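Local coordinates for putative flagellar protein FliS (Parabacteroides merdae ATCC 43184, PDB 4YOK), which is of unknown function and, despite its flagellar-protein name, is a two-domain, all-beta DUF3823 family protein with a prealbumin-like fold, at residues V13-V16 / Q21-N24; L34-D39 / A59-G64; L109-S114 / K179-R184; S132-L137 / V163-D168. One frame throughout, in Å; residues are numbered along the deposited sequence.

Contact 1. Residues V13-V16 / Q21-N24; sequences VGRV and QALN
V16 lays its CG1 methyl against CD1 of L23, 4.0 Å away, the two branched side chains meeting at a slant. The valine sets this up through its first torsion: CG1 is anti to the backbone N (chi1 176°), which leaves it beside the carbonyl carbon, where it meets L23 CD1. The same two residues are joined through their backbones. L23 N donates to V16 O at 3.2 Å, and the bond is fairly straight, with 159° at the hydrogen; the donor sits somewhat off the carbonyl plane. That oxygen also takes a CA-H...O contact from A22 CA at 3.5 Å, so two neighbouring residues of 21-24 close on one acceptor. On the outer side the link is looser. R15 CD passes the A22 CB methyl at 4.2 Å, and the arginine chain bends at chi3, bringing its guanidinium round to a water. This water accepts from R15 NH1 at 3.1 Å and from A22 N at 3.2 Å, tying the strands together where the surface is exposed. Inward, W77 and V98 cover both V16 and L23, while L23 also touches M103 and I196 of the C-terminal half. The arrangement is a short antiparallel beta hairpin, 9-18 turning back into 21-22, at the edge of the transthyretin-like N-terminal domain where it meets the second domain.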
loop_
_atom_site.group_PDB
_atom_site.type_symbol
_atom_site.label_atom_id
_atom_site.label_comp_id
_atom_site.label_asym_id
_atom_site.label_seq_id
_atom_site.Cartn_x
_atom_site.Cartn_y
_atom_site.Cartn_z
ATOM N N VAL A 13 -3.687 6.825 15.842
ATOM C CA VAL A 13 -4.083 5.898 14.779
ATOM C C VAL A 13 -4.279 6.724 13.531
ATOM O O VAL A 13 -4.814 7.820 13.597
ATOM C CB VAL A 13 -5.357 5.072 15.152
ATOM C CG1 VAL A 13 -5.842 4.228 13.972
ATOM C CG2 VAL A 13 -5.096 4.168 16.353
ATOM N N GLY A 14 -3.872 6.196 12.400
ATOM C CA GLY A 14 -4.043 6.939 11.173
ATOM C C GLY A 14 -4.133 6.096 9.929
ATOM O O GLY A 14 -3.991 4.868 9.978
ATOM N N ARG A 15 -4.398 6.775 8.814
ATOM C CA ARG A 15 -4.494 6.176 7.483
ATOM C C ARG A 15 -3.928 7.124 6.459
ATOM O O ARG A 15 -4.163 8.335 6.550
ATOM C CB ARG A 15 -5.978 5.913 7.101
ATOM C CG ARG A 15 -6.650 4.691 7.685
ATOM C CD ARG A 15 -8.154 4.778 7.481
ATOM N NE ARG A 15 -8.665 5.986 8.132
ATOM C CZ ARG A 15 -9.812 6.590 7.850
ATOM N NH1 ARG A 15 -10.637 6.081 6.940
ATOM N NH2 ARG A 15 -10.151 7.699 8.483
ATOM N N VAL A 16 -3.266 6.581 5.448
ATOM C CA VAL A 16 -2.864 7.325 4.254
ATOM C C VAL A 16 -4.052 7.188 3.293
ATOM O O VAL A 16 -4.513 6.067 3.055
ATOM C CB VAL A 16 -1.545 6.794 3.655
ATOM C CG1 VAL A 16 -1.212 7.522 2.358
ATOM C CG2 VAL A 16 -0.407 6.949 4.658
ATOM N N GLN A 21 -10.284 7.843 0.806
ATOM C CA GLN A 21 -10.235 6.371 0.759
ATOM C C GLN A 21 -8.838 5.844 1.103
ATOM O O GLN A 21 -7.857 6.347 0.568
ATOM C CB GLN A 21 -10.668 5.864 -0.630
ATOM C CG GLN A 21 -11.091 4.391 -0.643
ATOM C CD GLN A 21 -11.390 3.865 -2.028
ATOM O OE1 GLN A 21 -10.557 3.915 -2.942
ATOM N NE2 GLN A 21 -12.575 3.297 -2.197
ATOM N N ALA A 22 -8.742 4.839 2.011
ATOM C CA ALA A 22 -7.446 4.280 2.419
ATOM C C ALA A 22 -6.773 3.573 1.238
ATOM O O ALA A 22 -7.438 3.017 0.376
ATOM C CB ALA A 22 -7.602 3.318 3.600
ATOM N N LEU A 23 -5.480 3.738 1.134
ATOM C CA LEU A 23 -4.710 3.135 0.055
ATOM C C LEU A 23 -4.279 1.757 0.459
ATOM O O LEU A 23 -4.003 1.523 1.644
ATOM C CB LEU A 23 -3.471 3.993 -0.258
ATOM C CG LEU A 23 -3.719 5.430 -0.718
ATOM C CD1 LEU A 23 -2.417 6.051 -1.164
ATOM C CD2 LEU A 23 -4.787 5.492 -1.814
ATOM N N ASN A 24 -4.179 0.860 -0.530
ATOM C CA ASN A 24 -3.726 -0.526 -0.363
ATOM C C ASN A 24 -2.234 -0.572 -0.742
ATOM O O ASN A 24 -1.877 -0.231 -1.868
ATOM C CB ASN A 24 -4.581 -1.421 -1.255
ATOM C CG ASN A 24 -6.062 -1.292 -0.952
ATOM O OD1 ASN A 24 -6.835 -0.601 -1.631
ATOM N ND2 ASN A 24 -6.458 -1.853 0.135
HETATM O O HOH W 1 -10.678 4.231 4.472
#

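Contact 2. Residues L34-D39 / A59-G64; sequences LQLYQD and ALLFDG
Two sheets of the prealbumin-like N-terminal domain face each other here, strand 33-37 from one and strand 56-62 from the other, with no backbone pairing between the segments. L36 and L61 meet side chain to side chain in the space between them: their CD1 methyls stand 3.7 Å apart, each leucine presenting just one branch as the side chains pass aslant. The backbones stay well apart, with the CA atoms of L36 and A59 10.1 Å from each other, a spacing expected of packed sheets and too wide for strand pairing. As in other transthyretin-like sandwiches, the interior between the layers is apolar: I47 and V49 from the neighbouring strand 47-50 add to it, L36 also lies on Y66, and L61 on L12 of strand 9-18. Toward the end of the sandwich the packing becomes polar and thinner, and here a side chain meets main chain. Q38, extended beyond CG, which lies anti to the backbone N (chi1 -161°), carries its amide across to G64, where NE2 comes 4.0 Å from CA and 4.1 Å from C. The amide nitrogen thus rests against bare glycine backbone. G64 opens strand 64-70, a neighbour of 33-37 in its sheet, and just before it D63 OD1 is hydrogen-bonded to S10 OG.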
loop_
_atom_site.group_PDB
_atom_site.type_symbol
_atom_site.label_atom_id
_atom_site.label_comp_id
_atom_site.label_asym_id
_atom_site.label_seq_id
_atom_site.Cartn_x
_atom_site.Cartn_y
_atom_site.Cartn_z
ATOM N N LEU A 34 6.099 6.702 7.178
ATOM C CA LEU A 34 5.764 8.110 7.387
ATOM C C LEU A 34 6.674 8.626 8.477
ATOM O O LEU A 34 7.338 7.835 9.154
ATOM C CB LEU A 34 4.287 8.334 7.751
ATOM C CG LEU A 34 3.228 7.770 6.803
ATOM C CD1 LEU A 34 1.869 8.015 7.357
ATOM C CD2 LEU A 34 3.371 8.343 5.376
ATOM N N GLN A 35 6.721 9.941 8.663
ATOM C CA GLN A 35 7.582 10.496 9.702
ATOM C C GLN A 35 6.800 11.452 10.551
ATOM O O GLN A 35 5.980 12.195 10.026
ATOM C CB GLN A 35 8.808 11.187 9.076
ATOM C CG GLN A 35 9.785 10.189 8.444
ATOM C CD GLN A 35 10.941 10.895 7.817
ATOM O OE1 GLN A 35 10.810 11.549 6.782
ATOM N NE2 GLN A 35 12.083 10.830 8.468
ATOM N N LEU A 36 7.013 11.398 11.872
ATOM C CA LEU A 36 6.354 12.293 12.837
ATOM C C LEU A 36 7.389 13.254 13.374
ATOM O O LEU A 36 8.353 12.808 14.002
ATOM C CB LEU A 36 5.709 11.490 13.985
ATOM C CG LEU A 36 4.342 10.880 13.704
ATOM C CD1 LEU A 36 4.066 9.735 14.661
ATOM C CD2 LEU A 36 3.237 11.926 13.861
ATOM N N TYR A 37 7.221 14.557 13.093
ATOM C CA TYR A 37 8.156 15.610 13.544
ATOM C C TYR A 37 7.590 16.380 14.712
ATOM O O TYR A 37 6.382 16.591 14.782
ATOM C CB TYR A 37 8.481 16.613 12.422
ATOM C CG TYR A 37 9.351 16.052 11.322
ATOM C CD1 TYR A 37 8.791 15.379 10.238
ATOM C CD2 TYR A 37 10.739 16.217 11.346
ATOM C CE1 TYR A 37 9.591 14.816 9.247
ATOM C CE2 TYR A 37 11.546 15.687 10.336
ATOM C CZ TYR A 37 10.963 14.983 9.290
ATOM O OH TYR A 37 11.714 14.418 8.285
ATOM N N GLN A 38 8.475 16.867 15.583
ATOM C CA GLN A 38 8.106 17.727 16.713
ATOM C C GLN A 38 9.059 18.907 16.737
ATOM O O GLN A 38 10.271 18.705 16.672
ATOM C CB GLN A 38 8.139 16.949 18.039
ATOM C CG GLN A 38 7.339 17.611 19.156
ATOM C CD GLN A 38 6.777 16.627 20.157
ATOM O OE1 GLN A 38 7.383 15.597 20.481
ATOM N NE2 GLN A 38 5.613 16.954 20.706
ATOM N N ASP A 39 8.521 20.131 16.754
ATOM C CA ASP A 39 9.341 21.348 16.819
ATOM C C ASP A 39 9.317 21.892 18.247
ATOM O O ASP A 39 8.241 22.206 18.763
ATOM C CB ASP A 39 8.829 22.395 15.831
ATOM N N ALA A 59 0.673 4.288 16.661
ATOM C CA ALA A 59 1.859 4.558 17.458
ATOM C C ALA A 59 1.470 4.985 18.849
ATOM O O ALA A 59 0.517 5.757 18.999
ATOM C CB ALA A 59 2.692 5.658 16.800
ATOM N N LEU A 60 2.168 4.447 19.862
ATOM C CA LEU A 60 2.006 4.882 21.247
ATOM C C LEU A 60 3.033 5.982 21.435
ATOM O O LEU A 60 4.235 5.728 21.317
ATOM C CB LEU A 60 2.181 3.715 22.252
ATOM C CG LEU A 60 2.120 4.082 23.736
ATOM C CD1 LEU A 60 0.748 4.623 24.139
ATOM C CD2 LEU A 60 2.514 2.904 24.607
ATOM N N LEU A 61 2.575 7.220 21.600
ATOM C CA LEU A 61 3.466 8.373 21.704
ATOM C C LEU A 61 3.153 9.252 22.906
ATOM O O LEU A 61 2.047 9.204 23.450
ATOM C CB LEU A 61 3.346 9.258 20.445
ATOM C CG LEU A 61 3.461 8.622 19.073
ATOM C CD1 LEU A 61 2.703 9.449 18.057
ATOM C CD2 LEU A 61 4.926 8.442 18.676
ATOM N N PHE A 62 4.124 10.105 23.278
ATOM C CA PHE A 62 3.928 11.099 24.318
ATOM C C PHE A 62 2.990 12.141 23.788
ATOM O O PHE A 62 3.109 12.517 22.620
ATOM C CB PHE A 62 5.260 11.745 24.738
ATOM C CG PHE A 62 6.203 10.809 25.444
ATOM C CD1 PHE A 62 5.925 10.357 26.727
ATOM C CD2 PHE A 62 7.386 10.399 24.838
ATOM C CE1 PHE A 62 6.793 9.477 27.377
ATOM C CE2 PHE A 62 8.261 9.532 25.496
ATOM C CZ PHE A 62 7.961 9.084 26.764
ATOM N N ASP A 63 2.039 12.594 24.620
ATOM C CA ASP A 63 1.080 13.624 24.239
ATOM C C ASP A 63 1.822 14.889 23.820
ATOM O O ASP A 63 2.867 15.219 24.392
ATOM C CB ASP A 63 0.104 13.929 25.408
ATOM C CG ASP A 63 -0.949 12.852 25.686
ATOM O OD1 ASP A 63 -0.766 11.694 25.216
ATOM O OD2 ASP A 63 -1.932 13.151 26.421
ATOM N N GLY A 64 1.314 15.537 22.788
ATOM C CA GLY A 64 1.898 16.759 22.260
ATOM C C GLY A 64 1.495 17.010 20.825
ATOM O O GLY A 64 0.663 16.287 20.267
#

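Contact 3. Residues L109-S114 / K179-R184; sequences LSVTGS and KALYAR
L109 and V111, two residues apart on one strand, point toward A183 and L181 on the other and make two separate apolar touches. At the first, L109 CD1 lies 4.0 Å from A183 CB, and the same methyl reaches past the alanine to sit 3.9 Å from R184 N. The small A183 side chain lets the leucine come close to the backbone, and L109 CB itself approaches A183 CB at 4.1 Å. At the second, V111 CG2 and L181 CD2 meet tip to tip, 3.9 Å apart. V111 has this branch between its backbone N and carbonyl carbon, with CG1 beside the N (chi1 -63°); L181 swings its CG to the far side from its own N (chi1 -166°), and that lets CD2 reach the valine. The second shell is built around these four: L138 of strand 131-139 touches V111, L181 and A183, while A118 lies against L109 and M116 against A183. R184 turns its CB away from 109-114, and its guanidinium is held by three backbone carbonyls, with NE to S198, NH1 to A144 and NH2 to L25. The last belongs to the N-terminal half of the chain. Beyond V111 the strand ends in an ST turn, S114 N bonding to T112 OG1 at 3.2 Å, before the chain enters strand 115-124. The contact thus spans the two sheets of the C-terminal domain, from the outermost strand 102-111 of one to strand 182-189, which lies between 131-139 and 196-202 in the other.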
loop_
_atom_site.group_PDB
_atom_site.type_symbol
_atom_site.label_atom_id
_atom_site.label_comp_id
_atom_site.label_asym_id
_atom_site.label_seq_id
_atom_site.Cartn_x
_atom_site.Cartn_y
_atom_site.Cartn_z
ATOM N N LEU A 109 -10.863 -10.849 -9.118
ATOM C CA LEU A 109 -9.741 -11.801 -9.048
ATOM C C LEU A 109 -10.251 -13.201 -8.778
ATOM O O LEU A 109 -11.068 -13.402 -7.884
ATOM C CB LEU A 109 -8.716 -11.394 -7.966
ATOM C CG LEU A 109 -8.329 -9.891 -7.903
ATOM C CD1 LEU A 109 -7.319 -9.645 -6.785
ATOM C CD2 LEU A 109 -7.747 -9.386 -9.259
ATOM N N SER A 110 -9.755 -14.176 -9.537
ATOM C CA SER A 110 -10.198 -15.558 -9.359
ATOM C C SER A 110 -9.119 -16.523 -9.823
ATOM O O SER A 110 -8.172 -16.112 -10.521
ATOM C CB SER A 110 -11.500 -15.801 -10.121
ATOM O OG SER A 110 -11.312 -15.524 -11.499
ATOM N N VAL A 111 -9.260 -17.802 -9.449
ATOM C CA VAL A 111 -8.319 -18.835 -9.853
ATOM C C VAL A 111 -9.084 -20.058 -10.315
ATOM O O VAL A 111 -10.090 -20.432 -9.711
ATOM C CB VAL A 111 -7.218 -19.235 -8.821
ATOM C CG1 VAL A 111 -6.275 -18.079 -8.497
ATOM C CG2 VAL A 111 -7.790 -19.870 -7.546
ATOM N N THR A 112 -8.590 -20.679 -11.373
ATOM C CA THR A 112 -9.063 -21.969 -11.860
ATOM C C THR A 112 -7.934 -22.961 -11.537
ATOM O O THR A 112 -7.012 -22.617 -10.792
ATOM C CB THR A 112 -9.436 -21.916 -13.354
ATOM O OG1 THR A 112 -8.229 -21.796 -14.119
ATOM C CG2 THR A 112 -10.428 -20.801 -13.678
ATOM N N GLY A 113 -7.984 -24.160 -12.100
ATOM C CA GLY A 113 -6.890 -25.105 -11.928
ATOM C C GLY A 113 -5.692 -24.722 -12.790
ATOM O O GLY A 113 -4.559 -25.077 -12.471
ATOM N N SER A 114 -5.936 -23.952 -13.871
ATOM C CA SER A 114 -4.952 -23.577 -14.881
ATOM C C SER A 114 -4.473 -22.108 -14.776
ATOM O O SER A 114 -3.315 -21.830 -15.104
ATOM C CB SER A 114 -5.537 -23.862 -16.270
ATOM O OG SER A 114 -5.549 -22.808 -17.228
ATOM N N LYS A 179 -3.644 -24.340 2.048
ATOM C CA LYS A 179 -4.924 -24.535 2.756
ATOM C C LYS A 179 -5.776 -23.273 2.675
ATOM O O LYS A 179 -6.997 -23.341 2.784
ATOM C CB LYS A 179 -4.720 -24.961 4.213
ATOM C CG LYS A 179 -4.120 -26.351 4.329
ATOM C CD LYS A 179 -4.070 -26.827 5.767
ATOM C CE LYS A 179 -3.141 -28.006 5.921
ATOM N NZ LYS A 179 -2.958 -28.381 7.349
ATOM N N ALA A 180 -5.136 -22.134 2.492
ATOM C CA ALA A 180 -5.802 -20.843 2.313
ATOM C C ALA A 180 -5.117 -20.147 1.174
ATOM O O ALA A 180 -3.909 -20.318 1.015
ATOM C CB ALA A 180 -5.724 -20.007 3.586
ATOM N N LEU A 181 -5.865 -19.380 0.371
ATOM C CA LEU A 181 -5.266 -18.698 -0.770
ATOM C C LEU A 181 -5.815 -17.292 -0.880
ATOM O O LEU A 181 -7.037 -17.084 -0.846
ATOM C CB LEU A 181 -5.526 -19.501 -2.072
ATOM C CG LEU A 181 -4.704 -19.113 -3.303
ATOM C CD1 LEU A 181 -3.220 -19.509 -3.132
ATOM C CD2 LEU A 181 -5.295 -19.747 -4.572
ATOM N N TYR A 182 -4.908 -16.327 -1.019
ATOM C CA TYR A 182 -5.249 -14.900 -1.098
ATOM C C TYR A 182 -4.685 -14.299 -2.376
ATOM O O TYR A 182 -3.595 -14.682 -2.795
ATOM C CB TYR A 182 -4.686 -14.160 0.127
ATOM C CG TYR A 182 -5.253 -14.620 1.452
ATOM C CD1 TYR A 182 -4.775 -15.768 2.078
ATOM C CD2 TYR A 182 -6.242 -13.883 2.105
ATOM C CE1 TYR A 182 -5.280 -16.186 3.307
ATOM C CE2 TYR A 182 -6.746 -14.288 3.344
ATOM C CZ TYR A 182 -6.252 -15.433 3.945
ATOM O OH TYR A 182 -6.728 -15.842 5.174
ATOM N N ALA A 183 -5.433 -13.399 -3.021
ATOM C CA ALA A 183 -5.003 -12.784 -4.272
ATOM C C ALA A 183 -4.871 -11.290 -4.117
ATOM O O ALA A 183 -5.542 -10.680 -3.271
ATOM C CB ALA A 183 -5.988 -13.108 -5.395
ATOM N N ARG A 184 -4.037 -10.689 -4.969
ATOM C CA ARG A 184 -3.847 -9.240 -4.987
ATOM C C ARG A 184 -3.281 -8.827 -6.336
ATOM O O ARG A 184 -2.605 -9.624 -7.006
ATOM C CB ARG A 184 -2.893 -8.790 -3.840
ATOM C CG ARG A 184 -3.165 -7.374 -3.338
ATOM C CD ARG A 184 -2.178 -6.987 -2.230
ATOM N NE ARG A 184 -2.608 -5.810 -1.458
ATOM C CZ ARG A 184 -1.820 -5.117 -0.636
ATOM N NH1 ARG A 184 -0.548 -5.469 -0.470
ATOM N NH2 ARG A 184 -2.291 -4.048 0.005
#

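Contact 4. Residues S132-L137 / V163-D168; sequences SRVMLL and VNLSAD
L165 packs its CD1 methyl into L136 and V134, and this is the tight part of the contact. Its distance to L136 CD1 is 3.5 Å, shorter than usual for two methyl carbons, while V134 CG1 lies at 3.8 Å. Both pairs meet at a slant. V134 turns CG1 to the far side of CB from its backbone N (chi1 176°), and L136 has an unusual first torsion of -97°, away from the common staggered values, which suggests some strain in the leucine where the packing is closest. Its other branch is used as well: L136 CD2 touches A167 CB at 3.9 Å and L165 CB at 4.0 Å, so the leucine sits over the strand between two inward-pointing residues. The opposite face of strand 163-168 is much looser. S166 turns away and is exposed, its OG hydrogen-bonded to N117 OD1, and the exposed D168 bonds through OD1 to S170 OG. The strands cross at 54° with their axes 8.8 Å apart at closest approach, consistent with a limited patch of contact; F120 and I122 extend the apolar layer beside V134 and V163, and V185 and V187 border L136 and V134. With only aliphatic carbons meeting across the gap, the two sheets are held here by hydrophobic burial and shape, while the side-chain bonds of S166 and D168 lie outside this apolar patch.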
loop_
_atom_site.group_PDB
_atom_site.type_symbol
_atom_site.label_atom_id
_atom_site.label_comp_id
_atom_site.label_asym_id
_atom_site.label_seq_id
_atom_site.Cartn_x
_atom_site.Cartn_y
_atom_site.Cartn_z
ATOM N N SER A 132 5.147 1.040 -15.032
ATOM C CA SER A 132 6.388 0.263 -15.165
ATOM C C SER A 132 6.026 -1.239 -15.260
ATOM O O SER A 132 6.420 -1.927 -16.212
ATOM C CB SER A 132 7.314 0.536 -13.977
ATOM O OG SER A 132 8.436 -0.334 -14.025
ATOM N N ARG A 133 5.197 -1.722 -14.310
ATOM C CA ARG A 133 4.740 -3.102 -14.353
ATOM C C ARG A 133 3.456 -3.285 -13.568
ATOM O O ARG A 133 3.150 -2.505 -12.664
ATOM C CB ARG A 133 5.815 -4.106 -13.858
ATOM C CG ARG A 133 6.260 -3.949 -12.429
ATOM C CD ARG A 133 7.249 -5.044 -12.090
ATOM N NE ARG A 133 7.699 -4.953 -10.703
ATOM C CZ ARG A 133 8.892 -4.503 -10.325
ATOM N NH1 ARG A 133 9.781 -4.114 -11.230
ATOM N NH2 ARG A 133 9.213 -4.458 -9.038
ATOM N N VAL A 134 2.711 -4.315 -13.959
ATOM C CA VAL A 134 1.496 -4.776 -13.300
ATOM C C VAL A 134 1.811 -6.191 -12.790
ATOM O O VAL A 134 2.412 -6.999 -13.514
ATOM C CB VAL A 134 0.283 -4.708 -14.250
ATOM C CG1 VAL A 134 -0.954 -5.283 -13.590
ATOM C CG2 VAL A 134 0.030 -3.260 -14.683
HETATM N N MSE A 135 1.409 -6.486 -11.560
HETATM C CA MSE A 135 1.729 -7.773 -10.931
HETATM C C MSE A 135 0.480 -8.492 -10.453
HETATM O O MSE A 135 -0.392 -7.887 -9.819
HETATM C CB MSE A 135 2.692 -7.573 -9.733
HETATM C CG MSE A 135 4.001 -6.903 -10.125
HETATM SE SE MSE A 135 4.997 -6.407 -8.535
HETATM C CE MSE A 135 3.974 -4.701 -8.183
ATOM N N LEU A 136 0.398 -9.783 -10.781
ATOM C CA LEU A 136 -0.656 -10.702 -10.339
ATOM C C LEU A 136 -0.024 -11.539 -9.255
ATOM O O LEU A 136 1.033 -12.123 -9.487
ATOM C CB LEU A 136 -1.183 -11.542 -11.515
ATOM C CG LEU A 136 -2.462 -11.016 -12.187
ATOM C CD1 LEU A 136 -2.309 -9.598 -12.703
ATOM C CD2 LEU A 136 -2.972 -11.972 -13.246
ATOM N N LEU A 137 -0.601 -11.514 -8.040
ATOM C CA LEU A 137 -0.020 -12.178 -6.879
ATOM C C LEU A 137 -0.968 -13.109 -6.170
ATOM O O LEU A 137 -2.170 -12.826 -6.064
ATOM C CB LEU A 137 0.434 -11.103 -5.851
ATOM C CG LEU A 137 1.329 -9.976 -6.367
ATOM C CD1 LEU A 137 1.310 -8.766 -5.420
ATOM C CD2 LEU A 137 2.747 -10.472 -6.613
ATOM N N VAL A 163 -8.217 -3.531 -17.859
ATOM C CA VAL A 163 -7.159 -4.532 -17.947
ATOM C C VAL A 163 -7.782 -5.931 -17.769
ATOM O O VAL A 163 -8.690 -6.103 -16.943
ATOM C CB VAL A 163 -6.071 -4.213 -16.886
ATOM C CG1 VAL A 163 -5.012 -5.275 -16.844
ATOM C CG2 VAL A 163 -5.436 -2.854 -17.155
ATOM N N ASN A 164 -7.339 -6.897 -18.596
ATOM C CA ASN A 164 -7.806 -8.293 -18.579
ATOM C C ASN A 164 -6.596 -9.225 -18.693
ATOM O O ASN A 164 -6.015 -9.346 -19.765
ATOM C CB ASN A 164 -8.829 -8.530 -19.714
ATOM C CG ASN A 164 -9.568 -9.837 -19.614
ATOM O OD1 ASN A 164 -9.886 -10.310 -18.519
ATOM N ND2 ASN A 164 -9.930 -10.415 -20.757
ATOM N N LEU A 165 -6.170 -9.810 -17.572
ATOM C CA LEU A 165 -4.956 -10.634 -17.509
ATOM C C LEU A 165 -5.231 -12.052 -17.037
ATOM O O LEU A 165 -6.142 -12.296 -16.234
ATOM C CB LEU A 165 -3.915 -9.984 -16.568
ATOM C CG LEU A 165 -3.616 -8.494 -16.802
ATOM C CD1 LEU A 165 -2.727 -7.919 -15.718
ATOM C CD2 LEU A 165 -2.960 -8.245 -18.160
ATOM N N SER A 166 -4.432 -12.992 -17.555
ATOM C CA SER A 166 -4.480 -14.407 -17.164
ATOM C C SER A 166 -3.066 -14.886 -16.982
ATOM O O SER A 166 -2.253 -14.754 -17.896
ATOM C CB SER A 166 -5.222 -15.256 -18.189
ATOM O OG SER A 166 -6.616 -15.037 -18.087
ATOM N N ALA A 167 -2.751 -15.354 -15.787
ATOM C CA ALA A 167 -1.413 -15.848 -15.443
ATOM C C ALA A 167 -1.479 -17.355 -15.312
ATOM O O ALA A 167 -2.396 -17.876 -14.659
ATOM C CB ALA A 167 -0.921 -15.204 -14.147
ATOM N N ASP A 168 -0.544 -18.060 -15.955
ATOM C CA ASP A 168 -0.540 -19.524 -15.945
ATOM C C ASP A 168 -0.018 -20.047 -14.606
ATOM O O ASP A 168 1.170 -19.930 -14.318
ATOM C CB ASP A 168 0.319 -20.048 -17.105
ATOM C CG ASP A 168 0.267 -21.545 -17.312
ATOM O OD1 ASP A 168 -0.407 -22.233 -16.514
ATOM O OD2 ASP A 168 0.793 -22.008 -18.324
#

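Overall arrangement
The four contacts fall into two pairs, one in each half of the chain. Contacts 1 and 2 come first in sequence, in the transthyretin-like N-terminal domain; their centres are about 17 Å apart, they share the sheet holding strands 9-18 and 56-62, and V16 touches L34. Contacts 3 and 4, with centres about 13 Å apart, lie in the C-terminal domain, contact 4 nested inside the loop closed by contact 3 and neighbouring strands 131-139 and 182-189 joining them. Contacts 2 and 3 are on opposite sides of the chain's centre, their own centres about 40 Å apart. Contact 1 reaches the junction, where N24 packs on R184 of contact 3, and the two domains abut there.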